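Sesquisabinene B synthase 2 (PDB 6A2A) probably converts farnesyl diphosphate into the sesquiterpene sesquisabinene B, as a magnesium- or manganese-dependent terpene synthase of sandalwood. Local coordinates at residues 477-480 / 481-484; 402-405 / 406-410; 53-56 / 57-60. One frame throughout, in Å; residues are numbered along the deposited sequence.

Contact 1: 477-480 / 481-484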
ATOM      1  N   SER A 477     -23.845 -18.632 -23.021  1.00 22.23           N
ATOM      2  CA  SER A 477     -23.770 -18.766 -24.461  1.00 23.31           C
ATOM      3  C   SER A 477     -24.430 -19.991 -25.105  1.00 25.12           C
ATOM      4  O   SER A 477     -25.247 -19.865 -25.948  1.00 24.51           O
ATOM      5  CB  SER A 477     -22.316 -18.660 -24.942  1.00 21.84           C
ATOM      6  OG  SER A 477     -21.709 -17.473 -24.576  1.00 22.55           O
ATOM      7  N   ILE A 478     -24.013 -21.164 -24.698  1.00 25.90           N
ATOM      8  CA  ILE A 478     -24.547 -22.375 -25.279  1.00 28.36           C
ATOM      9  C   ILE A 478     -26.062 -22.457 -25.126  1.00 27.61           C
ATOM     10  O   ILE A 478     -26.731 -22.614 -26.072  1.00 27.63           O
ATOM     11  CB  ILE A 478     -23.878 -23.629 -24.716  1.00 28.13           C
ATOM     12  CG1 ILE A 478     -22.393 -23.624 -25.010  1.00 27.88           C
ATOM     13  CG2 ILE A 478     -24.473 -24.869 -25.328  1.00 29.90           C
ATOM     14  CD1 ILE A 478     -21.604 -24.601 -24.202  1.00 29.33           C
ATOM     15  N   GLN A 479     -26.562 -22.282 -23.916  1.00 29.44           N
ATOM     16  CA  GLN A 479     -27.977 -22.358 -23.648  1.00 30.25           C
ATOM     17  C   GLN A 479     -28.756 -21.330 -24.419  1.00 32.36           C
ATOM     18  O   GLN A 479     -29.787 -21.628 -24.941  1.00 30.34           O
ATOM     19  CB  GLN A 479     -28.301 -22.295 -22.159  1.00 31.55           C
ATOM     20  CG  GLN A 479     -29.739 -22.634 -21.813  1.00 33.98           C
ATOM     21  CD  GLN A 479     -30.148 -24.045 -22.171  1.00 34.46           C
ATOM     22  OE1 GLN A 479     -29.500 -24.990 -21.813  1.00 41.72           O
ATOM     23  NE2 GLN A 479     -31.217 -24.167 -22.896  1.00 36.57           N
ATOM     24  N   CYS A 480     -28.235 -20.125 -24.515  1.00 27.44           N
ATOM     25  CA  CYS A 480     -28.895 -19.096 -25.279  1.00 30.21           C
ATOM     26  C   CYS A 480     -29.073 -19.511 -26.731  1.00 30.79           C
ATOM     27  O   CYS A 480     -30.082 -19.280 -27.298  1.00 32.03           O
ATOM     28  CB  CYS A 480     -28.110 -17.792 -25.259  1.00 32.53           C
ATOM     29  SG  CYS A 480     -28.270 -16.874 -23.775  1.00 34.44           S
ATOM     30  N   TYR A 481     -28.040 -20.064 -27.321  1.00 29.16           N
ATOM     31  CA  TYR A 481     -28.099 -20.509 -28.687  1.00 30.11           C
ATOM     32  C   TYR A 481     -29.024 -21.713 -28.809  1.00 33.68           C
ATOM     33  O   TYR A 481     -29.764 -21.800 -29.730  1.00 32.76           O
ATOM     34  CB  TYR A 481     -26.740 -20.828 -29.245  1.00 31.73           C
ATOM     35  CG  TYR A 481     -26.787 -21.171 -30.698  1.00 32.67           C
ATOM     36  CD1 TYR A 481     -26.907 -20.204 -31.642  1.00 34.29           C
ATOM     37  CD2 TYR A 481     -26.736 -22.471 -31.110  1.00 37.44           C
ATOM     38  CE1 TYR A 481     -26.962 -20.515 -32.968  1.00 37.79           C
ATOM     39  CE2 TYR A 481     -26.793 -22.799 -32.435  1.00 38.12           C
ATOM     40  CZ  TYR A 481     -26.902 -21.820 -33.355  1.00 38.16           C
ATOM     41  OH  TYR A 481     -26.950 -22.149 -34.651  1.00 40.19           O
ATOM     42  N   MET A 482     -28.991 -22.605 -27.833  1.00 30.76           N
ATOM     43  CA  MET A 482     -29.887 -23.735 -27.797  1.00 36.38           C
ATOM     44  C   MET A 482     -31.321 -23.252 -27.792  1.00 40.37           C
ATOM     45  O   MET A 482     -32.132 -23.753 -28.525  1.00 40.82           O
ATOM     46  CB  MET A 482     -29.677 -24.543 -26.555  1.00 35.05           C
ATOM     47  CG  MET A 482     -28.508 -25.428 -26.633  1.00 35.11           C
ATOM     48  SD  MET A 482     -28.273 -26.249 -25.099  1.00 38.56           S
ATOM     49  CE  MET A 482     -29.575 -27.470 -25.185  1.00 39.20           C
ATOM     50  N   ASN A 483     -31.626 -22.251 -26.984  1.00 35.43           N
ATOM     51  CA  ASN A 483     -32.955 -21.736 -26.900  1.00 40.90           C
ATOM     52  C   ASN A 483     -33.433 -21.098 -28.168  1.00 43.67           C
ATOM     53  O   ASN A 483     -34.590 -21.112 -28.452  1.00 42.25           O
ATOM     54  CB  ASN A 483     -33.075 -20.709 -25.791  1.00 39.57           C
ATOM     55  CG  ASN A 483     -32.941 -21.306 -24.422  1.00 41.48           C
ATOM     56  OD1 ASN A 483     -32.863 -22.493 -24.260  1.00 43.52           O
ATOM     57  ND2 ASN A 483     -32.875 -20.468 -23.440  1.00 40.97           N
ATOM     58  N   GLU A 484     -32.541 -20.466 -28.887  1.00 37.94           N
ATOM     59  CA  GLU A 484     -32.908 -19.806 -30.083  1.00 44.66           C
ATOM     60  C   GLU A 484     -33.336 -20.738 -31.169  1.00 55.20           C
ATOM     61  O   GLU A 484     -34.468 -20.734 -31.610  1.00 58.08           O
ATOM     62  CB  GLU A 484     -31.674 -19.140 -30.674  1.00 47.77           C
ATOM     63  CG  GLU A 484     -31.421 -17.717 -30.280  1.00 48.20           C
ATOM     64  CD  GLU A 484     -30.543 -17.005 -31.256  1.00 56.32           C
ATOM     65  OE1 GLU A 484     -29.512 -16.459 -30.889  1.00 39.84           O
ATOM     66  OE2 GLU A 484     -30.908 -17.001 -32.424  1.00 61.77           O
TER
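S477 O accepts the amide of Y481 (S477 O to Y481 N, 3.1 Å), the first of four successive i to i+4 backbone bonds; S477 OG is held by D461. I478 gives its carbonyl to M482 N, and I478 CG2 lies 4.0 Å from M482 SD in an apolar touch; both side chains also pack on A492 of helix 489-510. Q479 carries the polar part. Its CG stands anti to the backbone N (chi1 -169°) and the chain then bends, which brings the amide beside N483, where Q479 NE2 donates to N483 OD1 at 2.7 Å. The acceptor lies close to the plane of the Q479 amide, yet the donor is tilted 32° from the N483 carbonyl plane, the two amides being turned 51° apart. At the other branch, Q479 OE1 sits 3.7 Å from M482 SD. Cut back to an alanine here, the residue would probably leave N483 OD1 without this donor and M482 SD without its polar neighbour. N483 ND2 bonds N474 OD1. C480 O takes E484 N. The arrangement is a side-chain amide pair bridging one turn of the short helix 477-485, in the all-helical metal-binding domain of a terpene synthase.

Contact 2: 402-405 / 406-410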
ATOM      1  N   HIS A 402     -36.535 -14.129 -18.541  1.00 37.88           N
ATOM      2  CA  HIS A 402     -36.209 -13.812 -19.955  1.00 36.05           C
ATOM      3  C   HIS A 402     -35.161 -14.795 -20.485  1.00 40.74           C
ATOM      4  O   HIS A 402     -34.220 -15.154 -19.775  1.00 37.52           O
ATOM      5  CB  HIS A 402     -35.703 -12.369 -20.088  1.00 39.51           C
ATOM      6  CG  HIS A 402     -35.509 -11.879 -21.488  1.00 39.43           C
ATOM      7  ND1 HIS A 402     -36.528 -11.838 -22.418  1.00 37.83           N
ATOM      8  CD2 HIS A 402     -34.429 -11.334 -22.100  1.00 37.34           C
ATOM      9  CE1 HIS A 402     -36.064 -11.347 -23.565  1.00 37.66           C
ATOM     10  NE2 HIS A 402     -34.770 -11.008 -23.390  1.00 36.59           N
ATOM     11  N   LYS A 403     -35.359 -15.209 -21.733  1.00 34.72           N
ATOM     12  CA  LYS A 403     -34.474 -16.095 -22.452  1.00 37.48           C
ATOM     13  C   LYS A 403     -33.906 -15.311 -23.635  1.00 36.19           C
ATOM     14  O   LYS A 403     -34.474 -15.296 -24.700  1.00 31.88           O
ATOM     15  CB  LYS A 403     -35.247 -17.340 -22.906  1.00 43.21           C
ATOM     16  CG  LYS A 403     -35.627 -18.293 -21.781  1.00 44.11           C
ATOM     17  CD  LYS A 403     -36.294 -19.579 -22.232  1.00 50.41           C
ATOM     18  CE  LYS A 403     -36.359 -20.609 -21.121  1.00 53.86           C
ATOM     19  NZ  LYS A 403     -37.669 -21.296 -21.063  1.00 55.90           N
ATOM     20  N   PRO A 404     -32.779 -14.611 -23.433  1.00 30.95           N
ATOM     21  CA  PRO A 404     -32.276 -13.779 -24.511  1.00 25.46           C
ATOM     22  C   PRO A 404     -31.739 -14.640 -25.663  1.00 25.41           C
ATOM     23  O   PRO A 404     -31.409 -15.802 -25.492  1.00 25.00           O
ATOM     24  CB  PRO A 404     -31.131 -12.980 -23.869  1.00 24.92           C
ATOM     25  CG  PRO A 404     -30.622 -13.925 -22.828  1.00 25.68           C
ATOM     26  CD  PRO A 404     -31.886 -14.568 -22.281  1.00 28.92           C
ATOM     27  N   THR A 405     -31.711 -14.050 -26.850  1.00 24.03           N
ATOM     28  CA  THR A 405     -31.016 -14.627 -27.956  1.00 27.61           C
ATOM     29  C   THR A 405     -29.521 -14.603 -27.657  1.00 27.28           C
ATOM     30  O   THR A 405     -29.078 -13.780 -26.822  1.00 25.03           O
ATOM     31  CB  THR A 405     -31.186 -13.829 -29.249  1.00 27.66           C
ATOM     32  OG1 THR A 405     -30.861 -12.468 -28.999  1.00 28.00           O
ATOM     33  CG2 THR A 405     -32.596 -13.888 -29.803  1.00 31.13           C
ATOM     34  N   LEU A 406     -28.766 -15.380 -28.400  1.00 25.91           N
ATOM     35  CA  LEU A 406     -27.310 -15.307 -28.230  1.00 29.50           C
ATOM     36  C   LEU A 406     -26.812 -13.887 -28.491  1.00 28.28           C
ATOM     37  O   LEU A 406     -25.987 -13.365 -27.724  1.00 24.71           O
ATOM     38  CB  LEU A 406     -26.608 -16.294 -29.157  1.00 27.46           C
ATOM     39  CG  LEU A 406     -25.096 -16.287 -29.039  1.00 26.33           C
ATOM     40  CD1 LEU A 406     -24.693 -16.779 -27.640  1.00 25.99           C
ATOM     41  CD2 LEU A 406     -24.452 -17.126 -30.103  1.00 27.24           C
ATOM     42  N   GLU A 407     -27.319 -13.230 -29.531  1.00 30.76           N
ATOM     43  CA  GLU A 407     -26.791 -11.889 -29.840  1.00 30.85           C
ATOM     44  C   GLU A 407     -27.210 -10.891 -28.732  1.00 26.60           C
ATOM     45  O   GLU A 407     -26.361 -10.100 -28.326  1.00 28.35           O
ATOM     46  CB  GLU A 407     -27.140 -11.427 -31.265  1.00 40.82           C
ATOM     47  CG  GLU A 407     -25.883 -11.150 -32.134  1.00 47.89           C
ATOM     48  CD  GLU A 407     -25.324 -12.296 -32.992  1.00 51.99           C
ATOM     49  OE1 GLU A 407     -25.988 -13.386 -33.032  1.00 51.92           O
ATOM     50  OE2 GLU A 407     -24.226 -12.106 -33.650  1.00 39.93           O
ATOM     51  N   GLU A 408     -28.414 -10.945 -28.162  1.00 25.68           N
ATOM     52  CA  GLU A 408     -28.756 -10.003 -27.108  1.00 27.36           C
ATOM     53  C   GLU A 408     -27.935 -10.314 -25.838  1.00 24.46           C
ATOM     54  O   GLU A 408     -27.520  -9.377 -25.100  1.00 23.39           O
ATOM     55  CB  GLU A 408     -30.263  -9.858 -26.844  1.00 33.00           C
ATOM     56  CG  GLU A 408     -30.941 -10.966 -26.083  1.00 42.66           C
ATOM     57  CD  GLU A 408     -32.462 -10.817 -25.951  1.00 40.08           C
ATOM     58  OE1 GLU A 408     -33.217 -11.469 -26.745  1.00 38.24           O
ATOM     59  OE2 GLU A 408     -32.889 -10.020 -25.086  1.00 32.07           O
ATOM     60  N   TYR A 409     -27.757 -11.583 -25.564  1.00 21.86           N
ATOM     61  CA  TYR A 409     -26.933 -12.001 -24.404  1.00 21.44           C
ATOM     62  C   TYR A 409     -25.480 -11.510 -24.554  1.00 23.59           C
ATOM     63  O   TYR A 409     -24.952 -10.858 -23.653  1.00 21.24           O
ATOM     64  CB  TYR A 409     -27.009 -13.517 -24.259  1.00 21.37           C
ATOM     65  CG  TYR A 409     -25.961 -14.053 -23.325  1.00 19.26           C
ATOM     66  CD1 TYR A 409     -26.129 -13.946 -21.971  1.00 20.47           C
ATOM     67  CD2 TYR A 409     -24.804 -14.645 -23.817  1.00 20.78           C
ATOM     68  CE1 TYR A 409     -25.165 -14.412 -21.090  1.00 19.77           C
ATOM     69  CE2 TYR A 409     -23.870 -15.174 -22.957  1.00 18.76           C
ATOM     70  CZ  TYR A 409     -24.015 -14.981 -21.600  1.00 19.77           C
ATOM     71  OH  TYR A 409     -23.097 -15.480 -20.728  1.00 21.37           O
ATOM     72  N   LEU A 410     -24.835 -11.737 -25.692  1.00 19.97           N
ATOM     73  CA  LEU A 410     -23.399 -11.417 -25.808  1.00 19.91           C
ATOM     74  C   LEU A 410     -23.165  -9.917 -25.801  1.00 21.94           C
ATOM     75  O   LEU A 410     -22.138  -9.456 -25.302  1.00 19.58           O
ATOM     76  CB  LEU A 410     -22.780 -12.026 -27.074  1.00 21.09           C
ATOM     77  CG  LEU A 410     -22.605 -13.531 -27.073  1.00 21.19           C
ATOM     78  CD1 LEU A 410     -22.073 -13.988 -28.415  1.00 22.42           C
ATOM     79  CD2 LEU A 410     -21.664 -14.002 -25.946  1.00 21.32           C
TER
HETATM   80  O   HOH W   1     -35.640 -12.987 -26.195  1.00 53.08           O
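T405 and E408 form a capping box at the N terminus of helix 406-416: E408 N donates to T405 OG1 at 3.0 Å, and the E408 carboxylate answers by accepting the T405 amide. The side chain of E408 runs through the contact from end to end. Its CB lies 3.4 Å from T405 OG1. CG is set between the backbone N and the carbonyl carbon (chi1 76°), which swings the chain back toward the residues before the helix; CG passes 3.3 Å from T405 OG1, and the extended remainder carries the carboxylate past P404. There the two oxygens part company. E408 OE1 accepts T405 N at 3.0 Å, and a water that donates to the same oxygen also donates to K403 O, so the carboxylate is tied to the backbone of two residues ahead of the helix. E408 OE2 accepts a hydrogen bond from H402 NE2 at 2.7 Å, nearly straight (169°). The acceptor lies in the plane of the imidazole, whereas the histidine reaches OE2 from 46° above the carboxylate plane. A negative charge so close would probably favour a protonated H402, whose ring also meets that of W397. With three different donors on its two oxygens, the carboxylate has little freedom to turn. The backbone adds the first bond of the helix, Y409 N to T405 O at 2.9 Å. Y409 itself sends its hydroxyl to D461 and leaves its CB to the proline: Y409 CB rests 3.9 Å from P404 CG.

Contact 3: 53-56 / 57-60; sequences VEEK and HLKL
V53 and L58 meet through methyl groups, V53 CG1 lying 3.5 Å from L58 CD1. The same V53 CG1, placed anti to the backbone N, also reaches H57 CB at 3.7 Å, so one branch of the valine, just ahead of helix 55-73, packs against two neighbouring residues of its first turns. A further touch on L58 comes from E55, whose OE1 is 3.8 Å from L58 CD2, the two side chains crossing at about a right angle.

The backbone bonds begin at E54, the N-cap residue. Its carbonyl oxygen is gripped by two amides. L58 N arrives in the carbonyl plane at 3.2 Å from E54 O; H57 N comes closer, 2.7 Å from the same oxygen, but from 46° above that plane and along a bent path. K59 N to E55 O and L60 N to K56 O continue the helical pattern.

Around the H57 ring the contacts are mixed. K56 and H57 lie alongside each other, pointing the same way, and K56 CG sits over one ring face, 4.0 Å from H57 CD2. E54 also runs beside the ring: E54 OE2 approaches H57 CE1 obliquely at 3.3 Å, with carboxylate and imidazole planes 71° apart. H57 and L60 both also pack on L247 of helix 239-270 and on E565 near the C terminus.

All this is the start of a surface alpha helix in the helical N-terminal domain of a plant terpene synthase, with a doubly used N-cap carbonyl.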
ATOM      1  N   VAL A  53      17.454 -14.202  -5.843  1.00 54.32           N
ATOM      2  CA  VAL A  53      18.406 -14.706  -6.856  1.00 53.65           C
ATOM      3  C   VAL A  53      19.796 -14.179  -6.493  1.00 52.38           C
ATOM      4  O   VAL A  53      19.973 -12.991  -6.408  1.00 47.83           O
ATOM      5  CB  VAL A  53      18.023 -14.265  -8.282  1.00 58.09           C
ATOM      6  CG1 VAL A  53      19.057 -14.715  -9.312  1.00 59.37           C
ATOM      7  CG2 VAL A  53      16.635 -14.750  -8.679  1.00 54.93           C
ATOM      8  N   GLU A  54      20.755 -15.073  -6.321  1.00 59.95           N
ATOM      9  CA  GLU A  54      22.091 -14.704  -5.831  1.00 59.50           C
ATOM     10  C   GLU A  54      22.788 -13.802  -6.850  1.00 58.07           C
ATOM     11  O   GLU A  54      22.670 -14.038  -8.066  1.00 48.38           O
ATOM     12  CB  GLU A  54      22.945 -15.953  -5.625  1.00 65.32           C
ATOM     13  CG  GLU A  54      22.351 -16.977  -4.676  1.00 66.66           C
ATOM     14  CD  GLU A  54      23.162 -18.260  -4.632  1.00 74.34           C
ATOM     15  OE1 GLU A  54      24.322 -18.198  -4.168  1.00 81.05           O
ATOM     16  OE2 GLU A  54      22.649 -19.308  -5.081  1.00 68.18           O
ATOM     17  N   GLU A  55      23.529 -12.808  -6.347  1.00 58.78           N
ATOM     18  CA  GLU A  55      24.227 -11.795  -7.180  1.00 61.27           C
ATOM     19  C   GLU A  55      25.040 -12.469  -8.299  1.00 57.13           C
ATOM     20  O   GLU A  55      25.186 -11.911  -9.397  1.00 53.14           O
ATOM     21  CB  GLU A  55      25.142 -10.922  -6.313  1.00 64.98           C
ATOM     22  CG  GLU A  55      25.976  -9.916  -7.095  1.00 71.63           C
ATOM     23  CD  GLU A  55      25.220  -8.973  -8.020  1.00 80.16           C
ATOM     24  OE1 GLU A  55      24.235  -8.356  -7.562  1.00 78.95           O
ATOM     25  OE2 GLU A  55      25.628  -8.838  -9.197  1.00 87.61           O
ATOM     26  N   LYS A  56      25.576 -13.653  -8.031  1.00 58.04           N
ATOM     27  CA  LYS A  56      26.431 -14.313  -9.014  1.00 61.39           C
ATOM     28  C   LYS A  56      25.563 -14.845 -10.166  1.00 58.69           C
ATOM     29  O   LYS A  56      26.032 -14.956 -11.283  1.00 48.10           O
ATOM     30  CB  LYS A  56      27.275 -15.408  -8.354  1.00 65.32           C
ATOM     31  CG  LYS A  56      26.509 -16.637  -7.893  1.00 65.34           C
ATOM     32  CD  LYS A  56      27.367 -17.862  -7.722  1.00 67.36           C
ATOM     33  CE  LYS A  56      26.658 -18.947  -6.933  1.00 75.13           C
ATOM     34  NZ  LYS A  56      27.243 -20.293  -7.160  1.00 76.55           N
ATOM     35  N   HIS A  57      24.300 -15.173  -9.882  1.00 56.57           N
ATOM     36  CA  HIS A  57      23.350 -15.582 -10.919  1.00 49.61           C
ATOM     37  C   HIS A  57      22.903 -14.362 -11.744  1.00 42.72           C
ATOM     38  O   HIS A  57      22.728 -14.458 -12.944  1.00 42.90           O
ATOM     39  CB  HIS A  57      22.200 -16.351 -10.261  1.00 53.45           C
ATOM     40  CG  HIS A  57      22.602 -17.671  -9.696  1.00 49.96           C
ATOM     41  ND1 HIS A  57      21.893 -18.289  -8.685  1.00 48.29           N
ATOM     42  CD2 HIS A  57      23.618 -18.509 -10.008  1.00 53.68           C
ATOM     43  CE1 HIS A  57      22.445 -19.452  -8.405  1.00 50.21           C
ATOM     44  NE2 HIS A  57      23.501 -19.614  -9.213  1.00 52.56           N
ATOM     45  N   LEU A  58      22.701 -13.212 -11.117  1.00 40.16           N
ATOM     46  CA  LEU A  58      22.410 -11.947 -11.867  1.00 43.21           C
ATOM     47  C   LEU A  58      23.479 -11.643 -12.922  1.00 46.46           C
ATOM     48  O   LEU A  58      23.167 -11.205 -14.032  1.00 45.20           O
ATOM     49  CB  LEU A  58      22.334 -10.777 -10.881  1.00 44.81           C
ATOM     50  CG  LEU A  58      20.945 -10.368 -10.390  1.00 52.35           C
ATOM     51  CD1 LEU A  58      19.942 -11.517 -10.498  1.00 52.77           C
ATOM     52  CD2 LEU A  58      21.019  -9.832  -8.965  1.00 51.43           C
ATOM     53  N   LYS A  59      24.747 -11.775 -12.545  1.00 48.18           N
ATOM     54  CA  LYS A  59      25.861 -11.471 -13.457  1.00 46.08           C
ATOM     55  C   LYS A  59      25.928 -12.561 -14.548  1.00 40.16           C
ATOM     56  O   LYS A  59      26.088 -12.248 -15.704  1.00 43.59           O
ATOM     57  CB  LYS A  59      27.134 -11.290 -12.613  1.00 55.22           C
ATOM     58  CG  LYS A  59      28.457 -11.214 -13.363  1.00 59.32           C
ATOM     59  CD  LYS A  59      28.926  -9.802 -13.682  1.00 67.98           C
ATOM     60  CE  LYS A  59      29.381  -9.645 -15.120  1.00 68.92           C
ATOM     61  NZ  LYS A  59      28.320 -10.052 -16.079  1.00 65.66           N
ATOM     62  N   LEU A  60      25.720 -13.822 -14.193  1.00 37.92           N
ATOM     63  CA  LEU A  60      25.669 -14.898 -15.174  1.00 40.68           C
ATOM     64  C   LEU A  60      24.521 -14.660 -16.171  1.00 42.34           C
ATOM     65  O   LEU A  60      24.665 -14.912 -17.382  1.00 41.59           O
ATOM     66  CB  LEU A  60      25.507 -16.217 -14.425  1.00 38.23           C
ATOM     67  CG  LEU A  60      25.402 -17.481 -15.274  1.00 43.51           C
ATOM     68  CD1 LEU A  60      26.668 -17.732 -16.095  1.00 46.02           C
ATOM     69  CD2 LEU A  60      25.109 -18.672 -14.380  1.00 42.09           C
TER

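Overall arrangement
Contacts 1 and 2 are neighbours, their centres 8 Å apart and both in the metal-binding domain. E484 OE1 probably bonds L406 N at 2.8 Å, so helix 477-485 supplies an acceptor to the start of helix 406-416, and S477 packs on Y409. D461 joins them again, bonded to S477 and to Y409. The magnesium sites are close, though no metal is bound to this chain: the side chain of Y409 is about 4 Å from that of E394, a ligand of one magnesium, and that of S477 about 8 Å from that of N460, a ligand of another. Contact 3 lies in the N-terminal domain, across the chain's centre: the nearest atoms of contacts 1 and 3 are about 42 Å apart.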